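PDB 2FI1: hydrolase, haloacid dehalogenase-like family, which probably catalyses hydrolysis, perhaps of a phosphate ester, as a member of the haloacid dehalogenase-like family, with a metal ion bound in its presumed active site. Local coordinates for residues A27-T31 with Y70-E74; M4-Y9 with Q186-I190. All blocks are in the same frame, centred on the assembly; numbering follows the deposited sequence.

Contact 1: residues A27-T31 with Y70-E74; sequences AFVET and YKENE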
ATOM      1  N   ALA A  27     -10.236  -8.328 -10.692  1.00 10.23           N
ATOM      2  CA  ALA A  27     -11.610  -8.642 -10.273  1.00 10.08           C
ATOM      3  C   ALA A  27     -12.654  -7.805 -11.024  1.00  9.93           C
ATOM      4  O   ALA A  27     -13.713  -8.307 -11.389  1.00 10.05           O
ATOM      5  CB  ALA A  27     -11.766  -8.445  -8.794  1.00 10.41           C
ATOM      6  N   PHE A  28     -12.361  -6.532 -11.268  1.00  9.50           N
ATOM      7  CA  PHE A  28     -13.308  -5.638 -11.926  1.00 10.07           C
ATOM      8  C   PHE A  28     -13.498  -6.043 -13.393  1.00 10.65           C
ATOM      9  O   PHE A  28     -14.622  -6.111 -13.898  1.00 10.83           O
ATOM     10  CB  PHE A  28     -12.793  -4.205 -11.808  1.00  9.44           C
ATOM     11  CG  PHE A  28     -13.828  -3.145 -12.073  1.00  8.88           C
ATOM     12  CD1 PHE A  28     -14.440  -2.485 -11.019  1.00  9.27           C
ATOM     13  CD2 PHE A  28     -14.163  -2.782 -13.374  1.00  9.64           C
ATOM     14  CE1 PHE A  28     -15.375  -1.482 -11.254  1.00  8.83           C
ATOM     15  CE2 PHE A  28     -15.095  -1.791 -13.614  1.00  9.52           C
ATOM     16  CZ  PHE A  28     -15.707  -1.139 -12.557  1.00  9.40           C
ATOM     17  N   VAL A  29     -12.395  -6.337 -14.070  1.00 10.93           N
ATOM     18  CA  VAL A  29     -12.440  -6.777 -15.467  1.00 11.91           C
ATOM     19  C   VAL A  29     -13.197  -8.105 -15.578  1.00 12.77           C
ATOM     20  O   VAL A  29     -14.046  -8.269 -16.462  1.00 12.69           O
ATOM     21  CB  VAL A  29     -11.005  -6.894 -16.039  1.00 11.99           C
ATOM     22  CG1 VAL A  29     -10.993  -7.628 -17.384  1.00 13.19           C
ATOM     23  CG2 VAL A  29     -10.369  -5.512 -16.183  1.00 12.04           C
ATOM     24  N   GLU A  30     -12.928  -9.049 -14.684  1.00 13.70           N
ATOM     25  CA  GLU A  30     -13.621 -10.332 -14.761  1.00 15.74           C
ATOM     26  C   GLU A  30     -15.113 -10.183 -14.456  1.00 15.00           C
ATOM     27  O   GLU A  30     -15.949 -10.867 -15.063  1.00 15.76           O
ATOM     28  CB  GLU A  30     -12.940 -11.395 -13.895  1.00 16.42           C
ATOM     29  CG  GLU A  30     -13.072 -11.261 -12.415  1.00 19.44           C
ATOM     30  CD  GLU A  30     -12.358 -12.395 -11.673  1.00 19.83           C
ATOM     31  OE1 GLU A  30     -12.025 -13.424 -12.311  1.00 26.32           O
ATOM     32  OE2 GLU A  30     -12.107 -12.254 -10.464  1.00 24.16           O
ATOM     33  N   THR A  31     -15.464  -9.274 -13.552  1.00 14.13           N
ATOM     34  CA  THR A  31     -16.875  -9.017 -13.241  1.00 13.53           C
ATOM     35  C   THR A  31     -17.591  -8.368 -14.441  1.00 13.61           C
ATOM     36  O   THR A  31     -18.709  -8.766 -14.782  1.00 14.24           O
ATOM     37  CB  THR A  31     -17.030  -8.164 -11.965  1.00 13.50           C
ATOM     38  OG1 THR A  31     -16.285  -8.755 -10.891  1.00 12.86           O
ATOM     39  CG2 THR A  31     -18.495  -8.063 -11.546  1.00 13.66           C
ATOM     40  N   TYR A  70     -18.471  -7.912  -7.822  1.00 13.57           N
ATOM     41  CA  TYR A  70     -17.103  -7.392  -7.879  1.00 12.95           C
ATOM     42  C   TYR A  70     -16.361  -7.608  -6.555  1.00 12.86           C
ATOM     43  O   TYR A  70     -15.218  -8.076  -6.553  1.00 12.77           O
ATOM     44  CB  TYR A  70     -17.122  -5.911  -8.276  1.00 12.28           C
ATOM     45  CG  TYR A  70     -15.836  -5.165  -7.990  1.00 11.42           C
ATOM     46  CD1 TYR A  70     -14.620  -5.617  -8.498  1.00 10.81           C
ATOM     47  CD2 TYR A  70     -15.835  -4.028  -7.188  1.00 11.80           C
ATOM     48  CE1 TYR A  70     -13.446  -4.951  -8.218  1.00 10.49           C
ATOM     49  CE2 TYR A  70     -14.665  -3.351  -6.917  1.00 11.80           C
ATOM     50  CZ  TYR A  70     -13.477  -3.814  -7.443  1.00 11.26           C
ATOM     51  OH  TYR A  70     -12.306  -3.138  -7.163  1.00 12.36           O
ATOM     52  N   LYS A  71     -17.005  -7.277  -5.433  1.00 13.19           N
ATOM     53  CA  LYS A  71     -16.361  -7.422  -4.121  1.00 13.50           C
ATOM     54  C   LYS A  71     -16.048  -8.881  -3.801  1.00 14.56           C
ATOM     55  O   LYS A  71     -15.011  -9.184  -3.203  1.00 14.19           O
ATOM     56  CB  LYS A  71     -17.214  -6.798  -3.013  1.00 13.38           C
ATOM     57  CG  LYS A  71     -17.363  -5.300  -3.135  1.00 13.68           C
ATOM     58  CD  LYS A  71     -16.106  -4.564  -2.740  1.00 14.61           C
ATOM     59  CE  LYS A  71     -16.337  -3.072  -2.841  1.00 15.61           C
ATOM     60  NZ  LYS A  71     -15.249  -2.304  -2.216  1.00 14.87           N
ATOM     61  N   GLU A  72     -16.935  -9.785  -4.204  1.00 15.72           N
ATOM     62  CA  GLU A  72     -16.670 -11.209  -4.030  1.00 17.32           C
ATOM     63  C   GLU A  72     -15.462 -11.644  -4.862  1.00 16.46           C
ATOM     64  O   GLU A  72     -14.577 -12.341  -4.372  1.00 16.49           O
ATOM     65  CB  GLU A  72     -17.915 -12.036  -4.358  1.00 17.63           C
ATOM     66  CG  GLU A  72     -19.000 -11.917  -3.292  1.00 20.75           C
ATOM     67  CD  GLU A  72     -20.101 -12.961  -3.419  1.00 21.46           C
ATOM     68  OE1 GLU A  72     -19.818 -14.084  -3.898  1.00 26.83           O
ATOM     69  OE2 GLU A  72     -21.253 -12.657  -3.027  1.00 26.88           O
ATOM     70  N   ASN A  73     -15.407 -11.203  -6.116  1.00 15.89           N
ATOM     71  CA  ASN A  73     -14.268 -11.517  -6.972  1.00 15.41           C
ATOM     72  C   ASN A  73     -12.967 -10.890  -6.464  1.00 14.79           C
ATOM     73  O   ASN A  73     -11.902 -11.492  -6.576  1.00 14.57           O
ATOM     74  CB  ASN A  73     -14.538 -11.095  -8.419  1.00 15.61           C
ATOM     75  CG  ASN A  73     -15.446 -12.069  -9.151  1.00 16.69           C
ATOM     76  OD1 ASN A  73     -15.448 -13.269  -8.860  1.00 20.43           O
ATOM     77  ND2 ASN A  73     -16.201 -11.565 -10.117  1.00 16.74           N
ATOM     78  N   GLU A  74     -13.062  -9.694  -5.890  1.00 13.93           N
ATOM     79  CA  GLU A  74     -11.893  -9.026  -5.326  1.00 13.99           C
ATOM     80  C   GLU A  74     -11.347  -9.801  -4.124  1.00 14.26           C
ATOM     81  O   GLU A  74     -10.140  -9.972  -3.991  1.00 13.88           O
ATOM     82  CB  GLU A  74     -12.249  -7.593  -4.937  1.00 13.32           C
ATOM     83  CG  GLU A  74     -11.081  -6.769  -4.420  1.00 13.76           C
ATOM     84  CD  GLU A  74     -11.540  -5.448  -3.847  1.00 15.22           C
ATOM     85  OE1 GLU A  74     -12.471  -5.440  -3.020  1.00 17.24           O
ATOM     86  OE2 GLU A  74     -10.972  -4.403  -4.207  1.00 15.75           O
TER
HETATM   87  O   HOH W   1     -11.723 -13.601  -8.515  1.00 29.58           O

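Contact 2: residues M4-Y9 with Q186-I190; sequences MKYHDY and QVLDI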
ATOM      1  N   MET A   4      24.778   4.683   3.045  1.00 23.49           N
ATOM      2  CA  MET A   4      23.390   4.258   3.418  1.00 23.21           C
ATOM      3  C   MET A   4      22.669   5.414   4.112  1.00 22.79           C
ATOM      4  O   MET A   4      22.895   5.669   5.294  1.00 23.54           O
ATOM      5  CB  MET A   4      23.454   3.053   4.346  1.00 22.83           C
ATOM      6  CG  MET A   4      22.135   2.373   4.534  1.00 23.40           C
ATOM      7  SD  MET A   4      21.497   1.493   3.099  1.00 25.41           S
ATOM      8  CE  MET A   4      20.008   0.998   3.943  1.00  4.03           C
ATOM      9  N   LYS A   5      21.778   6.077   3.381  1.00 22.12           N
ATOM     10  CA  LYS A   5      21.258   7.393   3.781  1.00 21.84           C
ATOM     11  C   LYS A   5      20.331   7.353   5.008  1.00 19.61           C
ATOM     12  O   LYS A   5      20.371   8.252   5.851  1.00 20.90           O
ATOM     13  CB  LYS A   5      20.546   8.057   2.590  1.00 22.45           C
ATOM     14  CG  LYS A   5      21.448   8.282   1.356  1.00 24.24           C
ATOM     15  CD  LYS A   5      20.653   8.384   0.050  1.00 24.40           C
ATOM     16  CE  LYS A   5      21.561   8.398  -1.176  1.00 25.80           C
ATOM     17  NZ  LYS A   5      22.384   9.650  -1.285  1.00 28.83           N
ATOM     18  N   TYR A   6      19.514   6.310   5.112  1.00 15.76           N
ATOM     19  CA  TYR A   6      18.533   6.197   6.190  1.00 13.80           C
ATOM     20  C   TYR A   6      18.660   4.858   6.881  1.00 12.52           C
ATOM     21  O   TYR A   6      18.970   3.865   6.235  1.00 12.52           O
ATOM     22  CB  TYR A   6      17.121   6.329   5.622  1.00 12.80           C
ATOM     23  CG  TYR A   6      16.868   7.642   4.942  1.00 12.02           C
ATOM     24  CD1 TYR A   6      16.631   8.789   5.683  1.00 10.87           C
ATOM     25  CD2 TYR A   6      16.881   7.745   3.559  1.00 12.52           C
ATOM     26  CE1 TYR A   6      16.405  10.008   5.063  1.00 11.76           C
ATOM     27  CE2 TYR A   6      16.657   8.950   2.930  1.00 12.92           C
ATOM     28  CZ  TYR A   6      16.418  10.079   3.681  1.00 12.82           C
ATOM     29  OH  TYR A   6      16.182  11.277   3.035  1.00 14.39           O
ATOM     30  N   HIS A   7      18.384   4.832   8.183  1.00 11.64           N
ATOM     31  CA  HIS A   7      18.408   3.597   8.971  1.00 11.66           C
ATOM     32  C   HIS A   7      17.031   2.943   9.034  1.00 10.68           C
ATOM     33  O   HIS A   7      16.918   1.720   8.962  1.00 10.24           O
ATOM     34  CB  HIS A   7      18.904   3.858  10.401  1.00 12.60           C
ATOM     35  CG  HIS A   7      18.993   2.623  11.246  1.00 14.98           C
ATOM     36  ND1 HIS A   7      20.003   1.692  11.109  1.00 19.67           N
ATOM     37  CD2 HIS A   7      18.192   2.160  12.235  1.00 15.55           C
ATOM     38  CE1 HIS A   7      19.828   0.722  11.990  1.00 18.17           C
ATOM     39  NE2 HIS A   7      18.729   0.975  12.678  1.00 17.75           N
ATOM     40  N   ASP A   8      16.003   3.775   9.178  1.00  9.37           N
ATOM     41  CA  ASP A   8      14.640   3.331   9.437  1.00  9.38           C
ATOM     42  C   ASP A   8      13.702   3.762   8.318  1.00  8.75           C
ATOM     43  O   ASP A   8      13.795   4.876   7.807  1.00  9.27           O
ATOM     44  CB  ASP A   8      14.174   3.895  10.774  1.00  9.22           C
ATOM     45  CG  ASP A   8      14.941   3.318  11.935  1.00 10.84           C
ATOM     46  OD1 ASP A   8      15.213   2.100  11.889  1.00 11.60           O
ATOM     47  OD2 ASP A   8      15.275   4.063  12.883  1.00 10.24           O
ATOM     48  N   TYR A   9      12.805   2.856   7.952  1.00  7.87           N
ATOM     49  CA  TYR A   9      11.931   3.013   6.810  1.00  7.88           C
ATOM     50  C   TYR A   9      10.511   2.755   7.293  1.00  7.74           C
ATOM     51  O   TYR A   9      10.216   1.662   7.769  1.00  8.12           O
ATOM     52  CB  TYR A   9      12.343   2.024   5.701  1.00  8.27           C
ATOM     53  CG  TYR A   9      13.721   2.335   5.159  1.00  8.51           C
ATOM     54  CD1 TYR A   9      13.879   3.094   4.014  1.00  9.04           C
ATOM     55  CD2 TYR A   9      14.869   1.932   5.836  1.00  8.51           C
ATOM     56  CE1 TYR A   9      15.122   3.412   3.523  1.00  9.83           C
ATOM     57  CE2 TYR A   9      16.128   2.261   5.357  1.00  8.76           C
ATOM     58  CZ  TYR A   9      16.242   2.998   4.198  1.00  9.70           C
ATOM     59  OH  TYR A   9      17.505   3.342   3.718  1.00 10.73           O
ATOM     60  N   GLN A 186      16.774   4.199  -7.091  1.00 10.75           N
ATOM     61  CA  GLN A 186      17.632   5.240  -7.674  1.00 12.47           C
ATOM     62  C   GLN A 186      17.911   6.358  -6.673  1.00 12.21           C
ATOM     63  O   GLN A 186      19.037   6.842  -6.575  1.00 12.74           O
ATOM     64  CB  GLN A 186      17.001   5.786  -8.963  1.00 13.66           C
ATOM     65  CG  GLN A 186      17.773   6.904  -9.673  1.00 17.83           C
ATOM     66  CD  GLN A 186      19.091   6.454 -10.288  1.00 21.45           C
ATOM     67  OE1 GLN A 186      20.166   6.891  -9.853  1.00 26.21           O
ATOM     68  NE2 GLN A 186      19.022   5.615 -11.325  1.00 22.74           N
ATOM     69  N   VAL A 187      16.900   6.759  -5.911  1.00 12.06           N
ATOM     70  CA  VAL A 187      17.074   7.800  -4.905  1.00 13.20           C
ATOM     71  C   VAL A 187      17.971   7.323  -3.753  1.00 12.78           C
ATOM     72  O   VAL A 187      18.707   8.120  -3.163  1.00 13.81           O
ATOM     73  CB  VAL A 187      15.689   8.305  -4.402  1.00 14.01           C
ATOM     74  CG1 VAL A 187      15.825   9.166  -3.170  1.00 16.23           C
ATOM     75  CG2 VAL A 187      14.986   9.057  -5.527  1.00 14.56           C
ATOM     76  N   LEU A 188      17.909   6.029  -3.445  1.00 12.01           N
ATOM     77  CA  LEU A 188      18.666   5.443  -2.331  1.00 12.14           C
ATOM     78  C   LEU A 188      20.045   4.877  -2.717  1.00 11.53           C
ATOM     79  O   LEU A 188      20.790   4.448  -1.830  1.00 12.11           O
ATOM     80  CB  LEU A 188      17.851   4.324  -1.677  1.00 12.32           C
ATOM     81  CG  LEU A 188      16.518   4.702  -1.014  1.00 13.23           C
ATOM     82  CD1 LEU A 188      15.829   3.446  -0.504  1.00 14.07           C
ATOM     83  CD2 LEU A 188      16.741   5.692   0.100  1.00 15.08           C
ATOM     84  N   ASP A 189      20.366   4.857  -4.010  1.00 10.81           N
ATOM     85  CA  ASP A 189      21.611   4.250  -4.511  1.00 11.10           C
ATOM     86  C   ASP A 189      21.724   2.766  -4.119  1.00 10.88           C
ATOM     87  O   ASP A 189      22.821   2.287  -3.822  1.00 10.44           O
ATOM     88  CB  ASP A 189      22.860   4.992  -3.984  1.00 11.69           C
ATOM     89  CG  ASP A 189      22.947   6.451  -4.412  1.00 15.00           C
ATOM     90  OD1 ASP A 189      22.570   6.775  -5.547  1.00 17.80           O
ATOM     91  OD2 ASP A 189      23.455   7.252  -3.599  1.00 19.78           O
ATOM     92  N   ILE A 190      20.619   2.024  -4.095  1.00 10.68           N
ATOM     93  CA  ILE A 190      20.675   0.646  -3.571  1.00 10.99           C
ATOM     94  C   ILE A 190      20.095  -0.376  -4.522  1.00 11.21           C
ATOM     95  O   ILE A 190      20.588  -1.524  -4.572  1.00 10.68           O
ATOM     96  CB  ILE A 190      19.992   0.554  -2.199  1.00 11.77           C
ATOM     97  CG1 ILE A 190      20.403  -0.734  -1.482  1.00 13.23           C
ATOM     98  CG2 ILE A 190      18.485   0.684  -2.339  1.00 12.83           C
ATOM     99  CD1 ILE A 190      19.994  -0.734  -0.041  1.00 14.49           C
ATOM    100  OXT ILE A 190      19.127  -0.104  -5.242  1.00 10.36           O
TER
HETATM  101  O   HOH W   2      21.151   5.215   0.588  1.00 27.67           O

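Contact 1: residues A27-T31 with Y70-E74
Y70, N73 and T31 make most of the joint between two helices of the all-helical cap domain, as seen in haloacid dehalogenase-like hydrolases whose cap follows the first strand. The helix pieces run roughly antiparallel, 132° between their directions, and their axes approach to 8.6 Å. Such closeness suits A27, whose small CB reaches the opposing backbone, 3.4 Å from E74 N.

Y70 supplies the flat surface. Its ring reaches the F28 backbone, with CE1 3.6 Å from F28 N, and the A27 carbonyl carbon lies at the ring edge, near its plane. F28 presents its edge to this ring in a T-shaped stack: its CD1 stands over the centre of one Y70 face, and the planes meet at 73°. F28 also packs against helices 41-50 and 52-59, where a large apolar ring fits the buried cap interior.

Beside the aromatics, threonine suits its place because one oxygen can both donate and accept, and the asparagine amide supplies the N-H that faces it. E30 runs past N73, its OE2 near N73 CB, and a water donates to N73 O. T31 gives its hydroxyl proton to A27 O one turn back, reaching that oxygen from the face opposite T31 N. Its OG1 thus remains an acceptor for N73 ND2, which lies 2.9 Å away and donates in its own amide plane along a nearly straight N-H...O line of 172°.

Contact 2: residues M4-Y9 with Q186-I190
The terminal segments of the core domain meet here, where the lead-in to the central strand 8-11 passes the end of helix 181-188. L188, itself buried, makes the apolar contacts with the two tyrosines. The two methyls of its fork serve different rings: CD2 meets the ring edge of Y6, 4.0 Å from CD2 of that ring, while CD1 lies 4.1 Å from Y9 CE1. A branched leucine suits this buried place, and L156 of the adjacent strand also touches all three side chains. The Y6 hydroxyl is hydrogen-bonded to D174, so this tyrosine combines apolar packing with a polar tie.

Nearer the solvent, the long K5 chain brings its CE within 3.5 Å of V187 O. Its NZ forms a long salt bridge, 3.5 Å from D189 OD2, and the bend at its last torsion (chi4 -68°) leaves CE, at 3.3 Å, as the K5 atom closest to D189 OD2. D189 has left the helix with positive phi. A water joins the backbones, accepting from K5 N and donating to L188 O at 2.6 Å. At the far side M4 SD rests 4.1 Å from I190 CD1. This packing of a C-terminal helix against the central parallel sheet belongs to the Rossmann-like core of the haloacid dehalogenase superfamily.

Overall arrangement
From the N terminus, the chain first passes through one side of contact 2 and enters strand 8-11, the middle strand of the five-stranded parallel sheet. It then leaves the core for the helical cap, where contact 1 closes a 38-residue connection, without any strand, by pairing helix 20-34 with helix 66-77. The chain returns to build the remaining strands and helices, and the end of helix 181-188 and the last two residues complete contact 2. The short closure thus falls within the long one, without crossing it. Their centres are 37 Å apart, on opposite sides of the chain's centre: contact 1 ties the cap together, and contact 2 joins the termini on the core.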